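Local coordinates for beta-mannosidase (Trichoderma harzianum, PDB 4CVU), which probably hydrolyses terminal beta-D-mannose residues from the non-reducing ends of oligosaccharides, as a fungal beta-mannosidase of glycoside hydrolase family 2, at residues G224-L229 against L258-T263; T105-D110 against G215-L220; L229-D234 against L340-R345; S269-I274 against T327-S332. All coordinates share one frame; numbering follows the deposited sequence.

Interaction 1 (G224-L229 against L258-T263). With MAN (alpha-D-mannopyranose), chain E.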
loop_
_atom_site.group_PDB
_atom_site.type_symbol
_atom_site.label_atom_id
_atom_site.label_comp_id
_atom_site.label_asym_id
_atom_site.label_seq_id
_atom_site.Cartn_x
_atom_site.Cartn_y
_atom_site.Cartn_z
ATOM N N GLY A 224 -6.808 -57.541 3.350
ATOM C CA GLY A 224 -7.409 -56.543 4.223
ATOM C C GLY A 224 -8.314 -55.565 3.493
ATOM O O GLY A 224 -8.853 -55.851 2.414
ATOM N N GLU A 225 -8.470 -54.400 4.104
ATOM C CA GLU A 225 -9.317 -53.347 3.571
ATOM C C GLU A 225 -8.725 -52.817 2.267
ATOM O O GLU A 225 -7.519 -52.767 2.104
ATOM C CB GLU A 225 -9.409 -52.218 4.595
ATOM C CG GLU A 225 -10.810 -51.715 4.874
ATOM C CD GLU A 225 -10.822 -50.329 5.522
ATOM O OE1 GLU A 225 -9.747 -49.814 5.910
ATOM O OE2 GLU A 225 -11.919 -49.746 5.639
ATOM N N LEU A 226 -9.577 -52.425 1.337
ATOM C CA LEU A 226 -9.129 -51.723 0.144
ATOM C C LEU A 226 -9.159 -50.187 0.412
ATOM O O LEU A 226 -9.701 -49.742 1.417
ATOM C CB LEU A 226 -10.031 -52.068 -1.037
ATOM C CG LEU A 226 -10.210 -53.569 -1.314
ATOM C CD1 LEU A 226 -11.082 -53.762 -2.542
ATOM C CD2 LEU A 226 -8.866 -54.248 -1.497
ATOM N N TYR A 227 -8.570 -49.415 -0.492
ATOM C CA TYR A 227 -8.610 -47.944 -0.425
ATOM C C TYR A 227 -9.410 -47.354 -1.593
ATOM O O TYR A 227 -9.189 -47.715 -2.736
ATOM C CB TYR A 227 -7.198 -47.363 -0.431
ATOM C CG TYR A 227 -7.231 -45.854 -0.564
ATOM C CD1 TYR A 227 -7.564 -45.055 0.517
ATOM C CD2 TYR A 227 -6.997 -45.247 -1.785
ATOM C CE1 TYR A 227 -7.637 -43.669 0.396
ATOM C CE2 TYR A 227 -7.082 -43.873 -1.924
ATOM C CZ TYR A 227 -7.384 -43.085 -0.832
ATOM O OH TYR A 227 -7.449 -41.706 -0.990
ATOM N N SER A 228 -10.311 -46.431 -1.301
ATOM C CA SER A 228 -11.172 -45.842 -2.330
ATOM C C SER A 228 -10.477 -44.666 -3.036
ATOM O O SER A 228 -10.104 -43.691 -2.395
ATOM C CB SER A 228 -12.472 -45.348 -1.702
ATOM O OG SER A 228 -13.240 -44.670 -2.664
ATOM N N LEU A 229 -10.314 -44.767 -4.352
ATOM C CA LEU A 229 -9.734 -43.680 -5.146
ATOM C C LEU A 229 -10.764 -42.658 -5.605
ATOM O O LEU A 229 -10.539 -41.452 -5.499
ATOM C CB LEU A 229 -9.043 -44.240 -6.397
ATOM C CG LEU A 229 -7.691 -44.896 -6.153
ATOM C CD1 LEU A 229 -7.329 -45.807 -7.307
ATOM C CD2 LEU A 229 -6.607 -43.852 -5.911
ATOM N N LEU A 258 -16.919 -48.106 -8.551
ATOM C CA LEU A 258 -15.903 -47.697 -7.565
ATOM C C LEU A 258 -14.475 -48.030 -8.002
ATOM O O LEU A 258 -14.182 -49.197 -8.283
ATOM C CB LEU A 258 -16.164 -48.405 -6.243
ATOM C CG LEU A 258 -17.223 -47.822 -5.301
ATOM C CD1 LEU A 258 -18.642 -48.040 -5.794
ATOM C CD2 LEU A 258 -17.045 -48.466 -3.919
ATOM N N ASP A 259 -13.598 -47.018 -8.024
ATOM C CA ASP A 259 -12.169 -47.209 -8.262
ATOM C C ASP A 259 -11.443 -47.385 -6.919
ATOM O O ASP A 259 -11.835 -46.778 -5.931
ATOM C CB ASP A 259 -11.578 -46.017 -9.030
ATOM C CG ASP A 259 -12.280 -45.779 -10.365
ATOM O OD1 ASP A 259 -12.634 -46.773 -11.013
ATOM O OD2 ASP A 259 -12.498 -44.599 -10.755
ATOM N N PHE A 260 -10.396 -48.215 -6.889
ATOM C CA PHE A 260 -9.723 -48.566 -5.625
ATOM C C PHE A 260 -8.269 -49.044 -5.806
ATOM O O PHE A 260 -7.820 -49.301 -6.916
ATOM C CB PHE A 260 -10.544 -49.638 -4.883
ATOM C CG PHE A 260 -10.744 -50.920 -5.679
ATOM C CD1 PHE A 260 -9.800 -51.938 -5.650
ATOM C CD2 PHE A 260 -11.863 -51.087 -6.486
ATOM C CE1 PHE A 260 -9.971 -53.104 -6.413
ATOM C CE2 PHE A 260 -12.035 -52.237 -7.247
ATOM C CZ PHE A 260 -11.094 -53.249 -7.217
ATOM N N LEU A 261 -7.538 -49.103 -4.699
ATOM C CA LEU A 261 -6.304 -49.876 -4.586
ATOM C C LEU A 261 -6.518 -50.929 -3.448
ATOM O O LEU A 261 -7.301 -50.667 -2.564
ATOM C CB LEU A 261 -5.139 -48.940 -4.229
ATOM C CG LEU A 261 -4.906 -47.679 -5.071
ATOM C CD1 LEU A 261 -4.055 -46.661 -4.322
ATOM C CD2 LEU A 261 -4.280 -47.981 -6.425
ATOM N N GLY A 262 -5.924 -52.127 -3.434
ATOM C CA GLY A 262 -5.322 -52.850 -4.539
ATOM C C GLY A 262 -6.135 -54.100 -4.954
ATOM O O GLY A 262 -6.757 -54.104 -6.022
ATOM N N THR A 263 -6.148 -55.166 -4.145
ATOM C CA THR A 263 -6.651 -56.493 -4.641
ATOM C C THR A 263 -8.066 -56.910 -4.183
ATOM O O THR A 263 -8.271 -57.282 -3.031
ATOM C CB THR A 263 -5.692 -57.645 -4.279
ATOM O OG1 THR A 263 -4.358 -57.316 -4.669
ATOM C CG2 THR A 263 -6.104 -58.928 -4.983
HETATM C C1 MAN E . -10.074 -46.985 -17.251
HETATM C C2 MAN E . -8.912 -47.676 -16.571
HETATM C C3 MAN E . -9.439 -48.816 -15.711
HETATM C C4 MAN E . -10.588 -48.339 -14.802
HETATM C C5 MAN E . -11.605 -47.481 -15.538
HETATM C C6 MAN E . -12.614 -46.865 -14.574
HETATM O O2 MAN E . -8.235 -46.749 -15.731
HETATM O O3 MAN E . -8.385 -49.300 -14.902
HETATM O O4 MAN E . -11.312 -49.439 -14.287
HETATM O O5 MAN E . -10.977 -46.487 -16.271
HETATM O O6 MAN E . -12.000 -46.092 -13.569
HETATM O O HOH W 1 -14.034 -46.089 -4.637
#

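Interaction 2 (T105-D110 against G215-L220)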
loop_
_atom_site.group_PDB
_atom_site.type_symbol
_atom_site.label_atom_id
_atom_site.label_comp_id
_atom_site.label_asym_id
_atom_site.label_seq_id
_atom_site.Cartn_x
_atom_site.Cartn_y
_atom_site.Cartn_z
ATOM N N THR A 105 2.549 -50.132 -0.219
ATOM C CA THR A 105 2.600 -48.720 0.144
ATOM C C THR A 105 2.404 -47.880 -1.104
ATOM O O THR A 105 3.213 -47.947 -2.024
ATOM C CB THR A 105 3.953 -48.368 0.789
ATOM O OG1 THR A 105 4.173 -49.193 1.945
ATOM C CG2 THR A 105 3.998 -46.897 1.231
ATOM N N TRP A 106 1.337 -47.071 -1.107
ATOM C CA TRP A 106 1.004 -46.188 -2.225
ATOM C C TRP A 106 1.105 -44.701 -1.856
ATOM O O TRP A 106 0.803 -44.303 -0.735
ATOM C CB TRP A 106 -0.426 -46.465 -2.702
ATOM C CG TRP A 106 -0.605 -47.801 -3.342
ATOM C CD1 TRP A 106 -0.877 -48.987 -2.708
ATOM C CD2 TRP A 106 -0.537 -48.100 -4.740
ATOM N NE1 TRP A 106 -0.983 -50.005 -3.626
ATOM C CE2 TRP A 106 -0.775 -49.492 -4.882
ATOM C CE3 TRP A 106 -0.286 -47.337 -5.884
ATOM C CZ2 TRP A 106 -0.776 -50.130 -6.131
ATOM C CZ3 TRP A 106 -0.297 -47.946 -7.116
ATOM C CH2 TRP A 106 -0.526 -49.356 -7.238
ATOM N N LEU A 107 1.534 -43.901 -2.825
ATOM C CA LEU A 107 1.345 -42.449 -2.778
ATOM C C LEU A 107 0.081 -42.140 -3.560
ATOM O O LEU A 107 -0.066 -42.562 -4.708
ATOM C CB LEU A 107 2.530 -41.714 -3.413
ATOM C CG LEU A 107 3.915 -41.993 -2.837
ATOM C CD1 LEU A 107 4.984 -41.230 -3.603
ATOM C CD2 LEU A 107 3.956 -41.638 -1.368
ATOM N N VAL A 108 -0.829 -41.402 -2.942
ATOM C CA VAL A 108 -2.028 -40.947 -3.639
ATOM C C VAL A 108 -2.070 -39.425 -3.609
ATOM O O VAL A 108 -2.097 -38.832 -2.541
ATOM C CB VAL A 108 -3.320 -41.531 -3.033
ATOM C CG1 VAL A 108 -4.527 -41.094 -3.848
ATOM C CG2 VAL A 108 -3.256 -43.065 -3.003
ATOM N N PHE A 109 -2.085 -38.827 -4.798
ATOM C CA PHE A 109 -2.067 -37.366 -4.966
ATOM C C PHE A 109 -3.326 -36.912 -5.680
ATOM O O PHE A 109 -3.546 -37.247 -6.846
ATOM C CB PHE A 109 -0.855 -36.932 -5.796
ATOM C CG PHE A 109 0.477 -37.214 -5.147
ATOM C CD1 PHE A 109 0.875 -36.508 -4.020
ATOM C CD2 PHE A 109 1.350 -38.147 -5.691
ATOM C CE1 PHE A 109 2.098 -36.725 -3.424
ATOM C CE2 PHE A 109 2.588 -38.379 -5.101
ATOM C CZ PHE A 109 2.956 -37.680 -3.963
ATOM N N ASP A 110 -4.176 -36.173 -4.985
ATOM C CA ASP A 110 -5.406 -35.696 -5.609
ATOM C C ASP A 110 -5.150 -34.512 -6.573
ATOM O O ASP A 110 -6.003 -34.209 -7.439
ATOM C CB ASP A 110 -6.456 -35.326 -4.564
ATOM C CG ASP A 110 -6.978 -36.530 -3.807
ATOM O OD1 ASP A 110 -6.566 -37.685 -4.073
ATOM O OD2 ASP A 110 -7.788 -36.320 -2.907
ATOM N N GLY A 215 -3.333 -34.948 -0.501
ATOM C CA GLY A 215 -2.583 -36.138 -0.834
ATOM C C GLY A 215 -2.264 -36.939 0.402
ATOM O O GLY A 215 -2.312 -36.427 1.513
ATOM N N ARG A 216 -1.942 -38.205 0.217
ATOM C CA ARG A 216 -1.629 -39.046 1.358
ATOM C C ARG A 216 -0.870 -40.299 0.988
ATOM O O ARG A 216 -0.719 -40.607 -0.166
ATOM C CB ARG A 216 -2.881 -39.348 2.173
ATOM C CG ARG A 216 -3.751 -40.482 1.723
ATOM C CD ARG A 216 -4.610 -40.239 0.505
ATOM N NE ARG A 216 -5.461 -39.068 0.569
ATOM C CZ ARG A 216 -6.050 -38.552 -0.492
ATOM N NH1 ARG A 216 -5.898 -39.106 -1.660
ATOM N NH2 ARG A 216 -6.735 -37.444 -0.406
ATOM N N ILE A 217 -0.365 -40.981 2.005
ATOM C CA ILE A 217 0.257 -42.286 1.833
ATOM C C ILE A 217 -0.671 -43.361 2.361
ATOM O O ILE A 217 -1.220 -43.220 3.442
ATOM C CB ILE A 217 1.590 -42.417 2.563
ATOM C CG1 ILE A 217 2.528 -41.288 2.172
ATOM C CG2 ILE A 217 2.260 -43.704 2.168
ATOM C CD1 ILE A 217 3.775 -41.186 3.026
ATOM N N VAL A 218 -0.889 -44.403 1.559
ATOM C CA VAL A 218 -1.789 -45.488 1.938
ATOM C C VAL A 218 -0.994 -46.795 2.037
ATOM O O VAL A 218 -0.372 -47.202 1.057
ATOM C CB VAL A 218 -2.911 -45.673 0.911
ATOM C CG1 VAL A 218 -3.923 -46.715 1.389
ATOM C CG2 VAL A 218 -3.608 -44.359 0.632
ATOM N N GLN A 219 -0.999 -47.412 3.228
ATOM C CA GLN A 219 -0.440 -48.751 3.432
ATOM C C GLN A 219 -1.542 -49.814 3.555
ATOM O O GLN A 219 -2.364 -49.786 4.473
ATOM C CB GLN A 219 0.510 -48.801 4.625
ATOM C CG GLN A 219 1.948 -48.610 4.187
ATOM C CD GLN A 219 2.957 -48.798 5.298
ATOM O OE1 GLN A 219 2.646 -48.658 6.482
ATOM N NE2 GLN A 219 4.184 -49.126 4.913
ATOM N N LEU A 220 -1.540 -50.736 2.591
ATOM C CA LEU A 220 -2.563 -51.787 2.476
ATOM C C LEU A 220 -1.978 -53.156 2.794
ATOM O O LEU A 220 -0.985 -53.551 2.190
ATOM C CB LEU A 220 -3.125 -51.836 1.056
ATOM C CG LEU A 220 -3.680 -50.533 0.518
ATOM C CD1 LEU A 220 -4.107 -50.756 -0.926
ATOM C CD2 LEU A 220 -4.834 -50.025 1.368
#

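Interaction 3 (L229-D234 against L340-R345)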
loop_
_atom_site.group_PDB
_atom_site.type_symbol
_atom_site.label_atom_id
_atom_site.label_comp_id
_atom_site.label_asym_id
_atom_site.label_seq_id
_atom_site.Cartn_x
_atom_site.Cartn_y
_atom_site.Cartn_z
ATOM N N LEU A 229 -10.314 -44.767 -4.352
ATOM C CA LEU A 229 -9.734 -43.680 -5.146
ATOM C C LEU A 229 -10.764 -42.658 -5.605
ATOM O O LEU A 229 -10.539 -41.452 -5.499
ATOM C CB LEU A 229 -9.043 -44.240 -6.397
ATOM C CG LEU A 229 -7.691 -44.896 -6.153
ATOM C CD1 LEU A 229 -7.329 -45.807 -7.307
ATOM C CD2 LEU A 229 -6.607 -43.852 -5.911
ATOM N N ASN A 230 -11.878 -43.151 -6.130
ATOM C CA ASN A 230 -12.854 -42.334 -6.859
ATOM C C ASN A 230 -14.141 -43.176 -7.065
ATOM O O ASN A 230 -14.073 -44.398 -7.219
ATOM C CB ASN A 230 -12.280 -41.922 -8.223
ATOM C CG ASN A 230 -13.110 -40.863 -8.924
ATOM O OD1 ASN A 230 -13.889 -40.163 -8.292
ATOM N ND2 ASN A 230 -12.915 -40.712 -10.237
ATOM N N THR A 231 -15.299 -42.522 -7.089
ATOM C CA THR A 231 -16.590 -43.231 -7.158
ATOM C C THR A 231 -17.569 -42.498 -8.079
ATOM O O THR A 231 -17.879 -41.326 -7.854
ATOM C CB THR A 231 -17.196 -43.363 -5.751
ATOM O OG1 THR A 231 -16.329 -44.159 -4.911
ATOM C CG2 THR A 231 -18.576 -44.020 -5.808
ATOM N N ASP A 232 -18.027 -43.188 -9.124
ATOM C CA ASP A 232 -19.008 -42.650 -10.069
ATOM C C ASP A 232 -20.370 -43.185 -9.664
ATOM O O ASP A 232 -20.597 -44.411 -9.723
ATOM C CB ASP A 232 -18.639 -43.060 -11.498
ATOM C CG ASP A 232 -19.587 -42.460 -12.567
ATOM O OD1 ASP A 232 -20.747 -42.075 -12.247
ATOM O OD2 ASP A 232 -19.163 -42.424 -13.761
ATOM N N ILE A 233 -21.256 -42.285 -9.231
ATOM C CA ILE A 233 -22.673 -42.602 -8.996
ATOM C C ILE A 233 -23.457 -41.917 -10.094
ATOM O O ILE A 233 -23.288 -40.672 -10.321
ATOM C CB ILE A 233 -23.194 -42.094 -7.648
ATOM C CG1 ILE A 233 -22.318 -42.577 -6.465
ATOM C CG2 ILE A 233 -24.632 -42.532 -7.442
ATOM C CD1 ILE A 233 -22.254 -44.078 -6.293
ATOM N N ASP A 234 -24.257 -42.697 -10.803
ATOM C CA ASP A 234 -25.057 -42.187 -11.922
ATOM C C ASP A 234 -26.503 -42.566 -11.629
ATOM O O ASP A 234 -26.861 -43.753 -11.660
ATOM C CB ASP A 234 -24.587 -42.786 -13.246
ATOM C CG ASP A 234 -25.099 -42.023 -14.467
ATOM O OD1 ASP A 234 -25.577 -40.851 -14.357
ATOM O OD2 ASP A 234 -25.014 -42.594 -15.560
ATOM N N LEU A 340 -14.342 -52.635 1.104
ATOM C CA LEU A 340 -14.365 -51.310 0.443
ATOM C C LEU A 340 -15.710 -50.628 0.697
ATOM O O LEU A 340 -16.755 -51.175 0.395
ATOM C CB LEU A 340 -14.110 -51.451 -1.063
ATOM C CG LEU A 340 -14.142 -50.211 -1.947
ATOM C CD1 LEU A 340 -13.033 -49.238 -1.547
ATOM C CD2 LEU A 340 -13.996 -50.602 -3.406
ATOM N N VAL A 341 -15.673 -49.434 1.269
ATOM C CA VAL A 341 -16.875 -48.662 1.577
ATOM C C VAL A 341 -16.706 -47.256 1.003
ATOM O O VAL A 341 -15.638 -46.671 1.110
ATOM C CB VAL A 341 -17.105 -48.608 3.098
ATOM C CG1 VAL A 341 -18.377 -47.845 3.440
ATOM C CG2 VAL A 341 -17.177 -50.010 3.668
ATOM N N SER A 342 -17.731 -46.732 0.354
ATOM C CA SER A 342 -17.665 -45.384 -0.245
ATOM C C SER A 342 -18.985 -44.688 0.003
ATOM O O SER A 342 -20.036 -45.310 -0.115
ATOM C CB SER A 342 -17.422 -45.475 -1.749
ATOM O OG SER A 342 -17.248 -44.193 -2.311
ATOM N N GLN A 343 -18.934 -43.408 0.349
ATOM C CA GLN A 343 -20.129 -42.627 0.604
ATOM C C GLN A 343 -20.114 -41.333 -0.202
ATOM O O GLN A 343 -19.115 -40.648 -0.241
ATOM C CB GLN A 343 -20.222 -42.315 2.085
ATOM C CG GLN A 343 -21.486 -41.581 2.472
ATOM C CD GLN A 343 -21.587 -41.389 3.972
ATOM O OE1 GLN A 343 -21.138 -42.239 4.755
ATOM N NE2 GLN A 343 -22.178 -40.276 4.386
ATOM N N ARG A 344 -21.226 -41.040 -0.857
ATOM C CA ARG A 344 -21.446 -39.788 -1.543
ATOM C C ARG A 344 -22.812 -39.204 -1.174
ATOM O O ARG A 344 -23.710 -39.923 -0.734
ATOM C CB ARG A 344 -21.361 -40.022 -3.058
ATOM C CG ARG A 344 -19.965 -40.392 -3.573
ATOM C CD ARG A 344 -18.924 -39.330 -3.269
ATOM N NE ARG A 344 -17.636 -39.583 -3.906
ATOM C CZ ARG A 344 -16.626 -40.257 -3.364
ATOM N NH1 ARG A 344 -16.716 -40.779 -2.166
ATOM N NH2 ARG A 344 -15.501 -40.402 -4.035
ATOM N N ARG A 345 -22.980 -37.902 -1.373
ATOM C CA ARG A 345 -24.298 -37.280 -1.248
ATOM C C ARG A 345 -24.863 -37.029 -2.648
ATOM O O ARG A 345 -24.196 -36.470 -3.508
ATOM C CB ARG A 345 -24.232 -35.999 -0.415
ATOM C CG ARG A 345 -25.607 -35.388 -0.172
ATOM C CD ARG A 345 -25.606 -34.244 0.832
ATOM N NE ARG A 345 -24.907 -33.072 0.322
ATOM C CZ ARG A 345 -24.791 -31.902 0.940
ATOM N NH1 ARG A 345 -25.354 -31.699 2.119
ATOM N NH2 ARG A 345 -24.123 -30.913 0.345
HETATM O O HOH W 2 -13.887 -38.774 -5.877
HETATM O O HOH W 3 -16.631 -38.716 -6.403
#

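Interaction 4 (S269-I274 against T327-S332)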
loop_
_atom_site.group_PDB
_atom_site.type_symbol
_atom_site.label_atom_id
_atom_site.label_comp_id
_atom_site.label_asym_id
_atom_site.label_seq_id
_atom_site.Cartn_x
_atom_site.Cartn_y
_atom_site.Cartn_z
ATOM N N SER A 269 -19.403 -58.867 -4.152
ATOM C CA SER A 269 -20.803 -58.456 -4.064
ATOM C C SER A 269 -20.956 -57.026 -3.514
ATOM O O SER A 269 -20.122 -56.572 -2.731
ATOM C CB SER A 269 -21.547 -59.393 -3.132
ATOM O OG SER A 269 -21.258 -59.069 -1.777
ATOM N N MET A 270 -22.050 -56.361 -3.885
ATOM C CA MET A 270 -22.253 -54.953 -3.539
ATOM C C MET A 270 -23.645 -54.715 -2.956
ATOM O O MET A 270 -24.658 -55.233 -3.446
ATOM C CB MET A 270 -22.055 -54.060 -4.773
ATOM C CG MET A 270 -20.723 -54.218 -5.492
ATOM S SD MET A 270 -20.694 -53.328 -7.077
ATOM C CE MET A 270 -20.423 -51.658 -6.461
ATOM N N SER A 271 -23.679 -53.927 -1.896
ATOM C CA SER A 271 -24.918 -53.514 -1.264
ATOM C C SER A 271 -24.897 -51.993 -1.058
ATOM O O SER A 271 -23.819 -51.387 -1.021
ATOM C CB SER A 271 -25.060 -54.201 0.082
ATOM O OG SER A 271 -24.023 -53.775 0.939
ATOM N N VAL A 272 -26.076 -51.386 -0.933
ATOM C CA VAL A 272 -26.194 -49.945 -0.710
ATOM C C VAL A 272 -27.261 -49.609 0.311
ATOM O O VAL A 272 -28.302 -50.262 0.363
ATOM C CB VAL A 272 -26.503 -49.168 -2.013
ATOM C CG1 VAL A 272 -25.338 -49.290 -2.983
ATOM C CG2 VAL A 272 -27.800 -49.640 -2.665
ATOM N N ILE A 273 -26.988 -48.591 1.122
ATOM C CA ILE A 273 -27.996 -47.947 1.963
ATOM C C ILE A 273 -28.148 -46.504 1.488
ATOM O O ILE A 273 -27.168 -45.754 1.434
ATOM C CB ILE A 273 -27.604 -47.972 3.464
ATOM C CG1 ILE A 273 -27.470 -49.425 3.969
ATOM C CG2 ILE A 273 -28.644 -47.234 4.305
ATOM C CD1 ILE A 273 -26.562 -49.582 5.170
ATOM N N ILE A 274 -29.366 -46.128 1.129
ATOM C CA ILE A 274 -29.689 -44.777 0.697
ATOM C C ILE A 274 -30.619 -44.188 1.736
ATOM O O ILE A 274 -31.710 -44.695 1.953
ATOM C CB ILE A 274 -30.367 -44.755 -0.687
ATOM C CG1 ILE A 274 -29.508 -45.501 -1.721
ATOM C CG2 ILE A 274 -30.634 -43.325 -1.120
ATOM C CD1 ILE A 274 -30.057 -45.473 -3.133
ATOM N N THR A 327 -24.377 -44.890 0.824
ATOM C CA THR A 327 -23.176 -45.606 1.227
ATOM C C THR A 327 -23.154 -46.944 0.485
ATOM O O THR A 327 -24.136 -47.705 0.520
ATOM C CB THR A 327 -23.137 -45.826 2.755
ATOM O OG1 THR A 327 -23.219 -44.562 3.424
ATOM C CG2 THR A 327 -21.860 -46.525 3.185
ATOM N N VAL A 328 -22.038 -47.219 -0.191
ATOM C CA VAL A 328 -21.872 -48.421 -1.013
ATOM C C VAL A 328 -20.788 -49.289 -0.408
ATOM O O VAL A 328 -19.665 -48.837 -0.266
ATOM C CB VAL A 328 -21.442 -48.067 -2.453
ATOM C CG1 VAL A 328 -21.258 -49.328 -3.284
ATOM C CG2 VAL A 328 -22.445 -47.144 -3.121
ATOM N N SER A 329 -21.116 -50.538 -0.073
ATOM C CA SER A 329 -20.152 -51.475 0.513
ATOM C C SER A 329 -19.856 -52.635 -0.448
ATOM O O SER A 329 -20.767 -53.191 -1.071
ATOM C CB SER A 329 -20.673 -52.035 1.846
ATOM O OG SER A 329 -21.039 -50.996 2.742
ATOM N N VAL A 330 -18.580 -52.985 -0.556
ATOM C CA VAL A 330 -18.145 -54.101 -1.367
ATOM C C VAL A 330 -17.636 -55.226 -0.459
ATOM O O VAL A 330 -16.707 -55.040 0.325
ATOM C CB VAL A 330 -17.045 -53.689 -2.363
ATOM C CG1 VAL A 330 -16.637 -54.869 -3.238
ATOM C CG2 VAL A 330 -17.509 -52.524 -3.224
ATOM N N SER A 331 -18.279 -56.388 -0.566
ATOM C CA SER A 331 -17.882 -57.572 0.190
ATOM C C SER A 331 -17.470 -58.699 -0.734
ATOM O O SER A 331 -17.781 -58.703 -1.935
ATOM C CB SER A 331 -19.007 -58.045 1.099
ATOM O OG SER A 331 -18.994 -57.323 2.311
ATOM N N SER A 332 -16.761 -59.654 -0.145
ATOM C CA SER A 332 -16.170 -60.763 -0.885
ATOM C C SER A 332 -16.662 -62.068 -0.301
ATOM O O SER A 332 -16.703 -62.216 0.919
ATOM C CB SER A 332 -14.648 -60.694 -0.789
ATOM O OG SER A 332 -14.063 -61.279 -1.926
HETATM O O HOH W 4 -21.256 -55.545 0.679
HETATM O O HOH W 5 -26.061 -44.246 3.533
#

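Interaction 1 (G224-L229 against L258-T263)
With Leu226 CG beside its backbone N (chi1 -53°) and Phe260 CG wedged between its own backbone N and carbonyl carbon (chi1 59°), the two side chains run alongside each other. Leu226 CD1 rests over one face of the Phe260 ring, 4.2 Å from its centroid, a CH-pi contact. The other methyl, CD2, comes to 3.5 Å from Thr263 O, just beyond Gly262 with its preceding cis peptide. Tyr227 N meets Leu261 O at 2.7 Å in an antiparallel hydrogen-bonded pair. This pairing ties 227-237, an outermost strand of the seven-stranded antiparallel sheet of the Ig-like domain, to 252-261. Leu229 N donates to Asp259 O from above the carbonyl plane (3.0 Å); Leu229 (psi -47°) and Asn230 both bond to the backbone of Asp259, consistent with a classic beta bulge. The side chains of Leu229 and Leu261 cross at about a right angle, Leu229 CD1 coming to 3.8 Å from Leu261 CG. A water joins Asp259 O to Ser228 OG, while Asp259 OD1 accepts from O6 of a glycan mannose (2.7 Å) and Asp259 OD2 forms a salt bridge with Arg473.

Interaction 2 (T105-D110 against G215-L220)
Arg216 grips Asp110 end-on, NH1 to OD1 and NH2 to OD2, each at 2.9 Å. Both oxygens lie close to the guanidinium plane, yet they are met from above the carboxylate, the two planes being 56° apart. The arginine gets there by folding: CG starts between backbone N and carbonyl carbon (chi1 84°) and the chain bends again at chi2 and chi3, which carries NH1 along Val108, with Val108 CG1 at the guanidinium edge, 3.3 Å from NH1. At the other end Gln219 NE2 donates to Thr105 OG1 at 3.0 Å, the hydroxyl lying in the amide plane; NE2 also serves Ser98 O. On the face of Thr105 and Gln219, Leu107 CD2 lies beside Ile217 CG1 at 3.8 Å, whereas on the opposite face Val108 CG2 touches Val218 CG2 at 3.9 Å. Four backbone bonds in the pairs Trp106-Val218 and Val108-Arg216 fix this register. Farther out, Gln134 NE2 holds Asp110 OD1, and Tyr227, Leu229 and Leu261 pack on the face of Val108. The two strands are the central antiparallel pair of a four-stranded sheet, one layer of the beta-sandwich of the galactose-binding-like domain.

Interaction 3 (L229-D234 against L340-R345)
Strands 229-234 and 340-345 face each other without pairing, their axes 8.4 Å apart at closest approach and 55° between directions, so side chains and water have to bridge the space between Thr231, Ser342 and Arg344. Thr231 OG1 and Ser342 OG share a hydrogen bond of 2.8 Å in which either may donate. Ser342 OG lies opposite its backbone N across the CA-CB bond (chi1 -175°), which projects it at the threonine. Next to this pair the Arg344 chain bends at chi2 (-59°) and turns its guanidinium back along the gap, one face lying over Thr231 CB, offset toward the rim. The group is pinned from its own strand as well, because Arg344 NH1 donates to Gln343 O at 3.1 Å with the acceptor in the guanidinium plane. Two waters complete the bridge. One accepts from Arg344 NH2 (2.9 Å) and donates to Asn230 OD1; another takes Arg344 NE at 2.8 Å and gives to Thr231 O. Both strand backbones also meet neighbouring parts of the chain, Ile233 O with Asn476 ND2 and Arg345 O with His477 ND1. Strands 227-237 and 340-346 are the outermost strands of one seven-stranded antiparallel sheet that curls until its ends approach, consistent with the closing of an Ig-like beta-sandwich.

Interaction 4 (S269-I274 against T327-S332)
An antiparallel ladder inside the Ig-like domain joins 269-274 to 327-332, with Val272 and Val328 meeting on its buried face. Val272 CG1 touches Val328 CG2 at 3.6 Å, the two side chains lying side by side. Met270 curls at its thioether (chi3 78°), which brings CE to 4.0 Å from Val328 CG1, and its CG approaches Val330 CG2 more loosely. This apolar face is covered by Leu258 of the 252-261 strand, placing it in the interior of the sandwich. Six backbone bonds in three hydrogen-bonded pairs carry the ladder: Ser269 N to Ser331 O is 2.8 Å and nearly straight at 175°, and Ser271 N to Ser329 O is 3.1 Å. The pair Ile273-Thr327 is held in the same two-way fashion. The reverse face is lined by serines and Thr327 with Ile273. There Ser269 OG, placed between backbone N and carbonyl carbon (chi1 78°), adds only a weak bond to Ser331 O at 3.5 Å. One water lies 3.3 Å from Ser271 OG and bonds weakly to Ser329 O and Ser331 OG. A second donates to Ile273 O at 2.8 Å and also bonds to Thr327 OG1.

Overall arrangement
Interactions 1, 3 and 4 belong to one seven-stranded antiparallel sheet, whereas interaction 2 lies in the galactose-binding-like domain, its centre 11 Å from that of interaction 1. Tyr227 and Leu261 pack against Trp106, Val108 and Leu220, forming an apolar seam between the two domains. Interactions 1 and 3 share Leu229 and the strand 227-237; interaction 4 adjoins interaction 3 through backbone pairing of 324-332 with 340-346. Leu258 of interaction 1 touches Leu340 of interaction 3 and Val328 of interaction 4 in the sandwich interior. Interactions 1, 2 and 4 are built on backbone bonds, to which interaction 2 adds a salt bridge; interaction 3, between strands that do not pair, relies on hydroxyls, a guanidinium and water. Interactions 2 and 3 are buried, while 1 and 4 are partly exposed.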